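Local coordinates for protein ATP-dependent DNA helicase (Mycobacterium smegmatis, PDB 5V9X) that unwinds RNA:DNA hybrids in the 3'-to-5' direction, using ATP to track along a bound strand of single-stranded DNA, at residues A[32-37]-A[81-85]; A[51-56]-A[73-78]; A[276-280]-A[305-310]; A[350-356]-A[376-382]. All blocks are in the same frame, centred on the assembly; numbering follows the deposited sequence.

Interaction 1: residues A[32-37]-A[81-85]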
# COMPACT_ATOMS: atom_id res chain seq x y z
N ARG A 32 3.62 19.67 -32.06
CA ARG A 32 2.25 19.18 -32.19
C ARG A 32 1.24 20.18 -31.63
O ARG A 32 0.16 20.35 -32.20
CB ARG A 32 2.12 17.84 -31.46
CG ARG A 32 3.22 16.85 -31.80
CD ARG A 32 3.24 15.65 -30.87
NE ARG A 32 4.17 14.63 -31.33
CZ ARG A 32 5.39 14.44 -30.84
NH1 ARG A 32 5.84 15.20 -29.85
NH2 ARG A 32 6.17 13.49 -31.34
N PHE A 33 1.58 20.84 -30.53
CA PHE A 33 0.64 21.70 -29.83
C PHE A 33 0.39 22.98 -30.63
O PHE A 33 1.06 23.28 -31.62
CB PHE A 33 1.17 22.05 -28.44
CG PHE A 33 1.47 20.85 -27.58
CD1 PHE A 33 2.64 20.13 -27.75
CD2 PHE A 33 0.58 20.46 -26.59
CE1 PHE A 33 2.91 19.03 -26.96
CE2 PHE A 33 0.85 19.36 -25.79
CZ PHE A 33 2.02 18.65 -25.98
N SER A 34 -0.60 23.74 -30.17
CA SER A 34 -0.89 25.04 -30.76
C SER A 34 0.26 26.01 -30.48
O SER A 34 1.17 25.73 -29.69
CB SER A 34 -2.21 25.59 -30.22
OG SER A 34 -2.14 25.80 -28.82
N ALA A 35 0.21 27.17 -31.13
CA ALA A 35 1.26 28.16 -30.94
C ALA A 35 1.26 28.71 -29.52
O ALA A 35 2.32 28.97 -28.95
CB ALA A 35 1.12 29.28 -31.96
N LEU A 36 0.08 28.87 -28.93
CA LEU A 36 -0.01 29.46 -27.59
C LEU A 36 0.60 28.54 -26.54
O LEU A 36 1.44 28.97 -25.74
CB LEU A 36 -1.47 29.77 -27.25
CG LEU A 36 -2.20 30.77 -28.14
CD1 LEU A 36 -3.58 31.06 -27.56
CD2 LEU A 36 -1.41 32.06 -28.30
N THR A 37 0.18 27.27 -26.51
CA THR A 37 0.73 26.34 -25.53
C THR A 37 2.21 26.11 -25.75
O THR A 37 2.97 25.95 -24.79
CB THR A 37 -0.04 25.02 -25.57
OG1 THR A 37 -1.43 25.26 -25.33
CG2 THR A 37 0.48 24.07 -24.49
N LEU A 81 -0.88 18.19 -20.58
CA LEU A 81 -0.70 19.33 -21.48
C LEU A 81 -1.44 19.15 -22.79
O LEU A 81 -2.04 20.10 -23.31
CB LEU A 81 0.79 19.57 -21.74
CG LEU A 81 1.07 20.92 -22.41
CD1 LEU A 81 0.69 22.06 -21.48
CD2 LEU A 81 2.52 21.03 -22.85
N TRP A 82 -1.42 17.94 -23.36
CA TRP A 82 -2.12 17.72 -24.62
C TRP A 82 -3.62 17.94 -24.46
O TRP A 82 -4.26 18.59 -25.30
CB TRP A 82 -1.84 16.32 -25.16
CG TRP A 82 -2.53 16.08 -26.47
CD1 TRP A 82 -3.67 15.36 -26.67
CD2 TRP A 82 -2.14 16.59 -27.75
NE1 TRP A 82 -4.01 15.38 -28.00
CE2 TRP A 82 -3.08 16.13 -28.69
CE3 TRP A 82 -1.08 17.39 -28.19
CZ2 TRP A 82 -3.00 16.44 -30.04
CZ3 TRP A 82 -1.00 17.69 -29.54
CH2 TRP A 82 -1.95 17.22 -30.45
N ALA A 83 -4.20 17.40 -23.39
CA ALA A 83 -5.61 17.64 -23.11
C ALA A 83 -5.87 19.12 -22.84
O ALA A 83 -6.91 19.66 -23.24
CB ALA A 83 -6.07 16.79 -21.93
N ILE A 84 -4.92 19.79 -22.18
CA ILE A 84 -5.05 21.23 -21.94
C ILE A 84 -5.01 21.99 -23.26
O ILE A 84 -5.77 22.95 -23.46
CB ILE A 84 -3.96 21.71 -20.97
CG1 ILE A 84 -4.15 21.09 -19.59
CG2 ILE A 84 -3.94 23.23 -20.89
CD1 ILE A 84 -2.98 21.30 -18.66
N ASP A 85 -4.13 21.58 -24.17
CA ASP A 85 -4.03 22.26 -25.46
C ASP A 85 -5.33 22.14 -26.25
O ASP A 85 -5.77 23.11 -26.88
CB ASP A 85 -2.85 21.71 -26.25
CG ASP A 85 -2.53 22.54 -27.47
OD1 ASP A 85 -2.46 23.78 -27.34
OD2 ASP A 85 -2.33 21.97 -28.56
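The carboxylate of Asp-85, on helix 75-88, which begins at the nucleotide's phosphates, meets the beginning of helix 35-44, where Ser-34 holds the N-cap position. Its OD1 accepts from two hydroxyls. Ser-34 OG comes in at the syn lone pair, while Thr-37 OG1, 2.7 Å from Asp-85 OD1, arrives on the anti side and 29° out of the carboxylate plane. Asp-85 OD2 takes the backbone N of Ser-34 at 3.0 Å, also syn, and a weak bond runs from the same N to OD1. Nearby, Phe-33 is covered on opposite faces. Trp-82 presents an edge to one face, with ring centroids 5.3 Å apart and planes at 71°; Leu-81 CD2 lies off-centre over the other, 4.2 Å from the Phe-33 centroid. Asp-85 CB sits at the ring edge, 3.7 Å from Phe-33 CD2. Because CG of Asp-85 stands anti to its own N (chi1 -169°), the carboxylate reaches past that ring to the cap. Further out, Thr-37 CG2 and Leu-81 CD1 meet tip to tip at 3.6 Å, and Trp-56 packs edge-to-face with Phe-33. Three donors thus satisfy a buried carboxylate, and hydroxyls and an amide of a helix start would probably favour its ionised form.

Interaction 2: residues A[51-56]-A[73-78]. With ANP (phosphoaminophosphonic acid-adenylate ester), chain C.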
# COMPACT_ATOMS: atom_id res chain seq x y z
N ALA A 51 10.70 12.04 -20.80
CA ALA A 51 9.41 11.43 -20.51
C ALA A 51 8.26 12.27 -21.05
O ALA A 51 7.23 11.71 -21.46
CB ALA A 51 9.26 11.22 -19.00
N GLN A 52 8.40 13.59 -21.06
CA GLN A 52 7.36 14.44 -21.63
C GLN A 52 7.31 14.31 -23.15
O GLN A 52 6.23 14.14 -23.73
CB GLN A 52 7.59 15.90 -21.23
CG GLN A 52 7.22 16.21 -19.79
CD GLN A 52 7.70 17.57 -19.35
OE1 GLN A 52 8.68 18.10 -19.88
NE2 GLN A 52 7.01 18.16 -18.38
N ALA A 53 8.46 14.38 -23.81
CA ALA A 53 8.50 14.31 -25.27
C ALA A 53 7.92 12.99 -25.77
O ALA A 53 7.10 12.98 -26.70
CB ALA A 53 9.94 14.48 -25.76
N ASP A 54 8.31 11.88 -25.15
CA ASP A 54 7.77 10.58 -25.55
C ASP A 54 6.28 10.49 -25.25
O ASP A 54 5.49 10.03 -26.08
CB ASP A 54 8.52 9.46 -24.83
CG ASP A 54 10.02 9.50 -25.07
OD1 ASP A 54 10.46 10.29 -25.93
OD2 ASP A 54 10.74 8.74 -24.40
N ALA A 55 5.87 10.93 -24.05
CA ALA A 55 4.47 10.80 -23.65
C ALA A 55 3.57 11.66 -24.53
O ALA A 55 2.48 11.22 -24.92
CB ALA A 55 4.30 11.19 -22.18
N TRP A 56 4.01 12.87 -24.87
CA TRP A 56 3.21 13.72 -25.75
C TRP A 56 3.01 13.07 -27.11
O TRP A 56 1.93 13.16 -27.70
CB TRP A 56 3.86 15.09 -25.91
CG TRP A 56 3.88 15.90 -24.65
CD1 TRP A 56 3.02 15.80 -23.59
CD2 TRP A 56 4.82 16.93 -24.31
NE1 TRP A 56 3.36 16.72 -22.62
CE2 TRP A 56 4.46 17.42 -23.04
CE3 TRP A 56 5.92 17.49 -24.97
CZ2 TRP A 56 5.17 18.44 -22.41
CZ3 TRP A 56 6.62 18.50 -24.34
CH2 TRP A 56 6.24 18.96 -23.07
N SER A 73 10.51 14.37 -13.11
CA SER A 73 10.39 14.22 -14.56
C SER A 73 9.26 15.04 -15.18
O SER A 73 9.23 15.16 -16.41
CB SER A 73 10.19 12.75 -14.94
OG SER A 73 11.21 11.94 -14.37
N GLY A 74 8.35 15.59 -14.38
CA GLY A 74 7.24 16.35 -14.93
C GLY A 74 6.20 15.47 -15.59
O GLY A 74 5.75 15.76 -16.71
N LYS A 75 5.80 14.39 -14.91
CA LYS A 75 4.80 13.50 -15.47
C LYS A 75 3.41 14.12 -15.46
O LYS A 75 2.55 13.69 -16.24
CB LYS A 75 4.80 12.17 -14.70
CG LYS A 75 6.10 11.40 -14.83
CD LYS A 75 5.97 9.97 -14.29
CE LYS A 75 5.85 9.95 -12.78
NZ LYS A 75 7.13 10.36 -12.12
N THR A 76 3.17 15.12 -14.61
CA THR A 76 1.87 15.79 -14.60
C THR A 76 1.58 16.47 -15.93
O THR A 76 0.53 16.23 -16.55
CB THR A 76 1.82 16.82 -13.47
OG1 THR A 76 1.99 16.17 -12.20
CG2 THR A 76 0.50 17.58 -13.48
N LEU A 77 2.50 17.32 -16.39
CA LEU A 77 2.30 17.99 -17.68
C LEU A 77 2.37 17.00 -18.84
O LEU A 77 1.77 17.25 -19.89
CB LEU A 77 3.32 19.10 -17.87
CG LEU A 77 3.13 20.36 -17.01
CD1 LEU A 77 4.25 21.35 -17.25
CD2 LEU A 77 1.78 21.00 -17.26
N ALA A 78 3.10 15.90 -18.66
CA ALA A 78 3.10 14.85 -19.68
C ALA A 78 1.69 14.34 -19.94
O ALA A 78 1.28 14.16 -21.09
CB ALA A 78 4.02 13.70 -19.27
PG ANP C . 6.20 12.44 -8.95
O1G ANP C . 6.65 12.43 -7.53
O2G ANP C . 4.63 12.46 -9.01
O3G ANP C . 6.74 11.15 -9.69
PB ANP C . 6.29 13.93 -11.28
O1B ANP C . 4.75 13.80 -11.36
O2B ANP C . 6.94 12.86 -12.10
N3B ANP C . 6.81 13.83 -9.69
PA ANP C . 5.89 16.61 -11.47
O1A ANP C . 5.37 16.61 -10.07
O2A ANP C . 4.80 16.70 -12.53
O3A ANP C . 6.73 15.32 -11.84
O5' ANP C . 6.93 17.79 -11.65
C5' ANP C . 8.11 18.04 -10.82
C4' ANP C . 8.35 19.53 -10.73
O4' ANP C . 9.02 20.01 -11.93
C3' ANP C . 7.06 20.34 -10.66
O3' ANP C . 7.33 21.58 -10.01
C2' ANP C . 6.75 20.60 -12.13
O2' ANP C . 5.69 21.55 -12.34
C1' ANP C . 8.16 20.87 -12.66
N9 ANP C . 8.37 20.60 -14.09
C8 ANP C . 7.55 19.94 -14.97
N7 ANP C . 8.04 19.84 -16.18
C5 ANP C . 9.26 20.48 -16.10
C6 ANP C . 10.27 20.73 -17.04
N6 ANP C . 10.21 20.33 -18.32
N1 ANP C . 11.37 21.40 -16.63
C2 ANP C . 11.45 21.80 -15.36
N3 ANP C . 10.56 21.63 -14.38
C4 ANP C . 9.48 20.96 -14.81
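The indole of Trp-56 meets helix 75-88 at its edge: NE1 donates to Leu-77 O at 3.2 Å, almost straight (176°), the oxygen in the ring plane, the indole N above the Leu-77 carbonyl plane. Over one face, toward the rim, lie Gln-52 O and Ala-53 N of its own helix. The second flat group, the amide of Gln-52, bonds both protein and nucleotide. Its NE2 donates to Gly-74 O at 3.2 Å, on a lone pair in the carbonyl plane but tilted 26° from the plane of the Gln-52 amide, and also to N7 of the adenine at 3.0 Å. Gln-52 OE1 accepts from adenine N6 at 3.1 Å and from Thr-49 N. An extended chain beyond CG (chi2 169°) carries the amide to the base. Ala-55 CB packs on Ala-78 CB at 3.9 Å, the apolar part of the contact. Gly-74, Lys-75 and Thr-76 grip the phosphates, consistent with a Walker A P-loop: Gly-74 N donates weakly to ANP O3A, Lys-75 NZ bonds O2B and O3G, and Thr-76 OG1 reaches O2A. Gln-52 thus matches N7 and N6 of adenine, as in the helicase Q motif, and bonds the P-loop backbone too, consistent with coupling the two.

Interaction 3: residues A[276-280]-A[305-310]. With nucleotides of chain B.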
# COMPACT_ATOMS: atom_id res chain seq x y z
N TRP A 276 14.22 6.69 21.60
CA TRP A 276 13.49 7.82 21.05
C TRP A 276 14.11 9.17 21.37
O TRP A 276 14.21 10.01 20.45
CB TRP A 276 12.03 7.76 21.51
CG TRP A 276 11.23 6.69 20.84
CD1 TRP A 276 10.65 5.61 21.43
CD2 TRP A 276 10.92 6.61 19.45
NE1 TRP A 276 10.00 4.85 20.50
CE2 TRP A 276 10.14 5.45 19.27
CE3 TRP A 276 11.21 7.40 18.34
CZ2 TRP A 276 9.66 5.06 18.02
CZ3 TRP A 276 10.73 7.01 17.10
CH2 TRP A 276 9.97 5.85 16.95
N PRO A 277 14.53 9.47 22.60
CA PRO A 277 15.11 10.81 22.86
C PRO A 277 16.28 11.18 21.95
O PRO A 277 16.33 12.32 21.47
CB PRO A 277 15.54 10.71 24.33
CG PRO A 277 14.59 9.75 24.92
CD PRO A 277 14.35 8.72 23.86
N ASP A 278 17.21 10.26 21.70
CA ASP A 278 18.34 10.58 20.83
C ASP A 278 17.91 10.68 19.37
O ASP A 278 18.48 11.48 18.62
CB ASP A 278 19.44 9.54 20.99
CG ASP A 278 19.81 9.30 22.44
OD1 ASP A 278 18.97 8.72 23.16
OD2 ASP A 278 20.92 9.69 22.85
N VAL A 279 16.93 9.88 18.96
CA VAL A 279 16.40 9.98 17.61
C VAL A 279 15.72 11.33 17.41
O VAL A 279 16.01 12.06 16.46
CB VAL A 279 15.43 8.82 17.32
CG1 VAL A 279 14.70 9.04 16.00
CG2 VAL A 279 16.17 7.49 17.31
N GLU A 280 14.81 11.68 18.32
CA GLU A 280 14.11 12.96 18.24
C GLU A 280 15.08 14.13 18.22
O GLU A 280 14.81 15.16 17.59
CB GLU A 280 13.13 13.09 19.40
CG GLU A 280 12.04 12.03 19.45
CD GLU A 280 11.48 11.82 20.84
OE1 GLU A 280 12.03 12.41 21.80
OE2 GLU A 280 10.49 11.07 20.99
N ARG A 305 2.64 11.47 18.15
CA ARG A 305 3.66 11.43 19.20
C ARG A 305 4.88 12.25 18.83
O ARG A 305 5.31 13.12 19.58
CB ARG A 305 4.06 9.98 19.47
CG ARG A 305 3.36 9.31 20.63
CD ARG A 305 4.12 8.07 21.02
NE ARG A 305 5.53 8.38 21.26
CZ ARG A 305 6.51 7.49 21.25
NH1 ARG A 305 6.25 6.22 20.99
NH2 ARG A 305 7.76 7.87 21.48
N LEU A 306 5.47 11.97 17.66
CA LEU A 306 6.68 12.66 17.25
C LEU A 306 6.45 14.16 17.13
O LEU A 306 7.30 14.96 17.54
CB LEU A 306 7.19 12.10 15.93
CG LEU A 306 7.99 10.80 16.03
CD1 LEU A 306 8.26 10.22 14.66
CD2 LEU A 306 9.29 11.04 16.78
N THR A 307 5.30 14.56 16.58
CA THR A 307 4.98 15.99 16.49
C THR A 307 4.98 16.63 17.87
O THR A 307 5.46 17.76 18.03
CB THR A 307 3.64 16.18 15.80
OG1 THR A 307 3.63 15.47 14.56
CG2 THR A 307 3.39 17.66 15.53
N SER A 308 4.44 15.94 18.87
CA SER A 308 4.51 16.44 20.24
C SER A 308 5.95 16.57 20.70
O SER A 308 6.33 17.58 21.30
CB SER A 308 3.74 15.51 21.18
OG SER A 308 2.44 15.21 20.67
N ARG A 309 6.78 15.57 20.42
CA ARG A 309 8.16 15.58 20.90
C ARG A 309 8.99 16.64 20.19
O ARG A 309 9.70 17.41 20.84
CB ARG A 309 8.78 14.20 20.72
CG ARG A 309 8.00 13.07 21.37
CD ARG A 309 7.94 13.23 22.88
NE ARG A 309 7.10 12.20 23.48
CZ ARG A 309 5.83 12.37 23.82
NH1 ARG A 309 5.24 13.55 23.63
NH2 ARG A 309 5.14 11.37 24.36
N LEU A 310 8.90 16.69 18.85
CA LEU A 310 9.71 17.65 18.10
C LEU A 310 9.39 19.08 18.51
O LEU A 310 10.29 19.93 18.58
CB LEU A 310 9.49 17.46 16.60
CG LEU A 310 9.81 16.07 16.04
CD1 LEU A 310 9.70 16.06 14.52
CD2 LEU A 310 11.18 15.58 16.49
P DC B 4 7.11 2.23 19.57
OP1 DC B 4 6.43 2.63 18.31
OP2 DC B 4 7.86 3.24 20.35
O5' DC B 4 6.02 1.54 20.53
C5' DC B 4 5.12 0.57 20.00
C4' DC B 4 4.77 -0.47 21.05
O4' DC B 4 5.98 -0.90 21.70
C3' DC B 4 3.86 0.02 22.17
O3' DC B 4 2.51 -0.39 21.93
C2' DC B 4 4.42 -0.64 23.45
C1' DC B 4 5.65 -1.41 22.97
N1 DC B 4 6.84 -1.25 23.86
C2 DC B 4 7.07 -2.17 24.89
O2 DC B 4 6.28 -3.11 25.05
N3 DC B 4 8.15 -2.01 25.69
C4 DC B 4 8.99 -0.98 25.48
N4 DC B 4 10.04 -0.86 26.29
C5 DC B 4 8.77 -0.04 24.44
C6 DC B 4 7.70 -0.21 23.66
P DC B 3 12.58 1.38 22.88
OP1 DC B 3 13.51 2.48 22.52
OP2 DC B 3 11.52 1.62 23.89
O5' DC B 3 11.91 0.86 21.53
C5' DC B 3 11.48 1.80 20.55
C4' DC B 3 10.52 1.18 19.54
O4' DC B 3 11.14 0.02 18.91
C3' DC B 3 9.19 0.69 20.11
O3' DC B 3 8.13 1.04 19.21
C2' DC B 3 9.38 -0.82 20.17
C1' DC B 3 10.24 -1.06 18.95
N1 DC B 3 11.03 -2.33 19.00
C2 DC B 3 10.65 -3.41 18.20
O2 DC B 3 9.66 -3.31 17.47
N3 DC B 3 11.38 -4.55 18.26
C4 DC B 3 12.44 -4.63 19.07
N4 DC B 3 13.13 -5.78 19.10
C5 DC B 3 12.84 -3.53 19.89
C6 DC B 3 12.11 -2.41 19.82
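Trp-276 and Arg-305 meet across two helices, 276-288 and 300-318, that precede and follow strand 292-296 in the second RecA-like domain; their segment axes approach to 10.9 Å at 69°. The tighter packing centres on Glu-280. Its CG lies 4.0 Å from Leu-306 CD2, its backbone O is 3.8 Å from Leu-310 CD2, and its carboxylate rests against the aliphatic part of Arg-309, with OE2 beside CB and CG. Extended beyond CG (chi2 156°), Glu-280 lies across helix 300-318. No hydrogen bond or salt bridge joins the segments: Glu-280 OE2 is 4.2 Å from Arg-305 NH2 and 4.4 Å from Arg-309 NE, so any attraction is probably long-range. Arg-309 and the outer part of Arg-305 form the looser, partly exposed margin. Arg-309 turns its guanidinium away, toward a long, weak ion pair with Glu-312. Trp-276 itself is buried. Arg-305, bent at chi3, stands edge-on over its face, planes 80° apart and CZ 4.5 Å from the centroid of the five-membered ring, a cation-pi contact. Both residues turn toward one DNA phosphate, consistent with strand tracking. Arg-305 NH1 donates weakly to OP2 of DC4 of chain B, Trp-276 NE1 to the same oxygen at 2.7 Å.

Interaction 4: residues A[350-356]-A[376-382]. With nucleotides of chain B.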
# COMPACT_ATOMS: atom_id res chain seq x y z
N LEU A 350 4.67 26.54 15.83
CA LEU A 350 5.19 25.21 16.12
C LEU A 350 6.20 24.81 15.05
O LEU A 350 6.03 25.11 13.87
CB LEU A 350 4.04 24.20 16.16
CG LEU A 350 3.02 24.35 17.28
CD1 LEU A 350 1.81 23.47 17.02
CD2 LEU A 350 3.65 24.01 18.62
N LEU A 351 7.27 24.14 15.48
CA LEU A 351 8.26 23.67 14.52
C LEU A 351 7.67 22.62 13.59
O LEU A 351 7.94 22.63 12.38
CB LEU A 351 9.48 23.11 15.24
CG LEU A 351 10.60 22.65 14.30
CD1 LEU A 351 11.35 23.84 13.72
CD2 LEU A 351 11.55 21.68 15.00
N ALA A 352 6.85 21.72 14.13
CA ALA A 352 6.30 20.61 13.36
C ALA A 352 4.79 20.54 13.57
O ALA A 352 4.25 21.01 14.57
CB ALA A 352 6.94 19.28 13.76
N ARG A 353 4.11 19.94 12.59
CA ARG A 353 2.68 19.71 12.67
C ARG A 353 2.35 18.39 11.98
O ARG A 353 3.08 17.94 11.09
CB ARG A 353 1.88 20.86 12.05
CG ARG A 353 1.61 22.01 13.00
CD ARG A 353 0.53 22.93 12.47
NE ARG A 353 1.02 23.79 11.40
CZ ARG A 353 0.23 24.37 10.50
NH1 ARG A 353 -1.08 24.17 10.54
NH2 ARG A 353 0.75 25.14 9.56
N ALA A 354 1.25 17.78 12.41
CA ALA A 354 0.88 16.45 11.94
C ALA A 354 0.01 16.53 10.69
O ALA A 354 -0.74 17.48 10.48
CB ALA A 354 0.13 15.70 13.04
N HIS A 355 0.13 15.50 9.85
CA HIS A 355 -0.75 15.31 8.70
C HIS A 355 -1.02 13.82 8.55
O HIS A 355 -0.09 13.04 8.32
CB HIS A 355 -0.13 15.87 7.42
CG HIS A 355 -1.11 16.01 6.29
ND1 HIS A 355 -1.47 14.96 5.48
CD2 HIS A 355 -1.81 17.08 5.85
CE1 HIS A 355 -2.35 15.38 4.58
NE2 HIS A 355 -2.57 16.66 4.78
N HIS A 356 -2.28 13.43 8.70
CA HIS A 356 -2.70 12.04 8.48
C HIS A 356 -4.22 12.02 8.37
O HIS A 356 -4.89 13.05 8.49
CB HIS A 356 -2.19 11.11 9.58
CG HIS A 356 -2.57 11.53 10.96
ND1 HIS A 356 -3.81 11.27 11.51
CD2 HIS A 356 -1.87 12.19 11.92
CE1 HIS A 356 -3.86 11.74 12.74
NE2 HIS A 356 -2.69 12.31 13.01
N LEU A 376 6.04 26.36 6.97
CA LEU A 376 6.14 25.24 7.89
C LEU A 376 7.44 24.49 7.63
O LEU A 376 7.67 24.02 6.51
CB LEU A 376 4.93 24.32 7.74
CG LEU A 376 4.85 23.10 8.66
CD1 LEU A 376 4.69 23.52 10.11
CD2 LEU A 376 3.71 22.18 8.22
N ARG A 377 8.27 24.36 8.66
CA ARG A 377 9.60 23.79 8.50
C ARG A 377 9.62 22.27 8.62
O ARG A 377 10.56 21.64 8.13
CB ARG A 377 10.57 24.39 9.52
CG ARG A 377 10.77 25.88 9.35
CD ARG A 377 12.04 26.33 10.03
NE ARG A 377 13.22 25.76 9.40
CZ ARG A 377 14.44 25.81 9.91
NH1 ARG A 377 14.64 26.41 11.08
NH2 ARG A 377 15.47 25.27 9.27
N ALA A 378 8.61 21.68 9.25
CA ALA A 378 8.55 20.23 9.38
C ALA A 378 7.09 19.79 9.44
O ALA A 378 6.26 20.46 10.06
CB ALA A 378 9.30 19.74 10.62
N VAL A 379 6.79 18.68 8.77
CA VAL A 379 5.50 18.02 8.87
C VAL A 379 5.75 16.54 9.12
O VAL A 379 6.58 15.92 8.44
CB VAL A 379 4.64 18.23 7.61
CG1 VAL A 379 5.45 17.97 6.35
CG2 VAL A 379 3.40 17.34 7.64
N VAL A 380 5.06 15.98 10.11
CA VAL A 380 5.16 14.57 10.44
C VAL A 380 3.93 13.88 9.85
O VAL A 380 2.82 14.03 10.36
CB VAL A 380 5.25 14.34 11.96
CG1 VAL A 380 5.53 12.88 12.26
CG2 VAL A 380 6.33 15.23 12.56
N ALA A 381 4.13 13.13 8.78
CA ALA A 381 3.03 12.59 8.00
C ALA A 381 3.07 11.07 7.93
O ALA A 381 4.11 10.44 8.14
CB ALA A 381 3.02 13.17 6.58
N THR A 382 1.92 10.49 7.62
CA THR A 382 1.82 9.09 7.25
C THR A 382 1.97 8.98 5.73
O THR A 382 2.50 9.89 5.09
CB THR A 382 0.49 8.50 7.74
OG1 THR A 382 -0.60 9.24 7.17
CG2 THR A 382 0.41 8.57 9.26
P DT B 8 -3.86 7.59 6.74
OP1 DT B 8 -3.42 8.99 6.88
OP2 DT B 8 -4.92 7.07 7.62
O5' DT B 8 -4.32 7.35 5.22
C5' DT B 8 -3.37 7.49 4.17
C4' DT B 8 -3.87 6.81 2.90
O4' DT B 8 -3.82 5.38 3.06
C3' DT B 8 -5.32 7.11 2.55
O3' DT B 8 -5.36 8.18 1.62
C2' DT B 8 -5.84 5.80 1.92
C1' DT B 8 -4.69 4.80 2.12
N1 DT B 8 -5.13 3.47 2.63
C2 DT B 8 -4.99 2.37 1.83
O2 DT B 8 -4.52 2.41 0.70
N3 DT B 8 -5.42 1.19 2.39
C4 DT B 8 -5.96 1.02 3.65
O4 DT B 8 -6.32 -0.08 4.06
C5 DT B 8 -6.08 2.22 4.44
C7 DT B 8 -6.66 2.16 5.82
C6 DT B 8 -5.67 3.37 3.90
O HOH W 1 7.27 25.75 11.14
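Thr-382 and His-356 touch just beyond two parallel strands, 352-355 and 378-381, joined through helix 361-372 as a beta-alpha-beta crossover at one margin of the sheet in the second RecA-like domain. From Thr-382 CB, itself near His-356 CB, the branches diverge. CG2 packs 3.6 Å from His-356 CB, whereas OG1 lies between the backbone N and carbonyl carbon (chi1 59°) and donates to OP1 of DT8 of chain B at 2.8 Å. This phosphate contact directly follows the strand and is consistent with helicase motif V. His-356 turns its ring elsewhere, its NE2 bonded to Glu-304. The strands are held by Val-380 N to Arg-353 O at 3.0 Å and His-355 N to Val-380 O at 3.1 Å, flanked by weaker bonds, Arg-353 N to Ala-378 O and Thr-382 N to His-355 O. The segment axes are twisted by 30°. On one face Ala-352 CB meets Ala-378 CB at 4.0 Å; on the other, His-355 CB meets Val-379 CG2 at 3.8 Å. Arg-353 passes Leu-376 on its way to a salt bridge with Asp-370 of the connecting helix. At the far end, a water donates to Leu-350 O at 3.1 Å and accepts from Arg-377 N at 3.0 Å.

In the fold
The four contacts form two pairs, one in each RecA-like domain. Interactions 1 and 2, centres 13 Å apart, share helix 75-88 and touch where Phe-33 CZ meets Trp-56 CG at 3.6 Å, so the loop leading into helix 35-44 packs against the helix that carries Gln-52. Interactions 3 and 4, centres 12 Å apart, join where Thr-307 OG1 packs 3.3 Å from Val-380 CB; each also reaches the DNA backbone, at DC4 and DT8 of chain B. Between interactions 2 and 4 the nearest atoms are about 17 Å apart. ANP lies on the interaction 2 side and also bonds Asp-390, Arg-415 and His-418 of the second domain, consistent with ATP linking the domains during translocation.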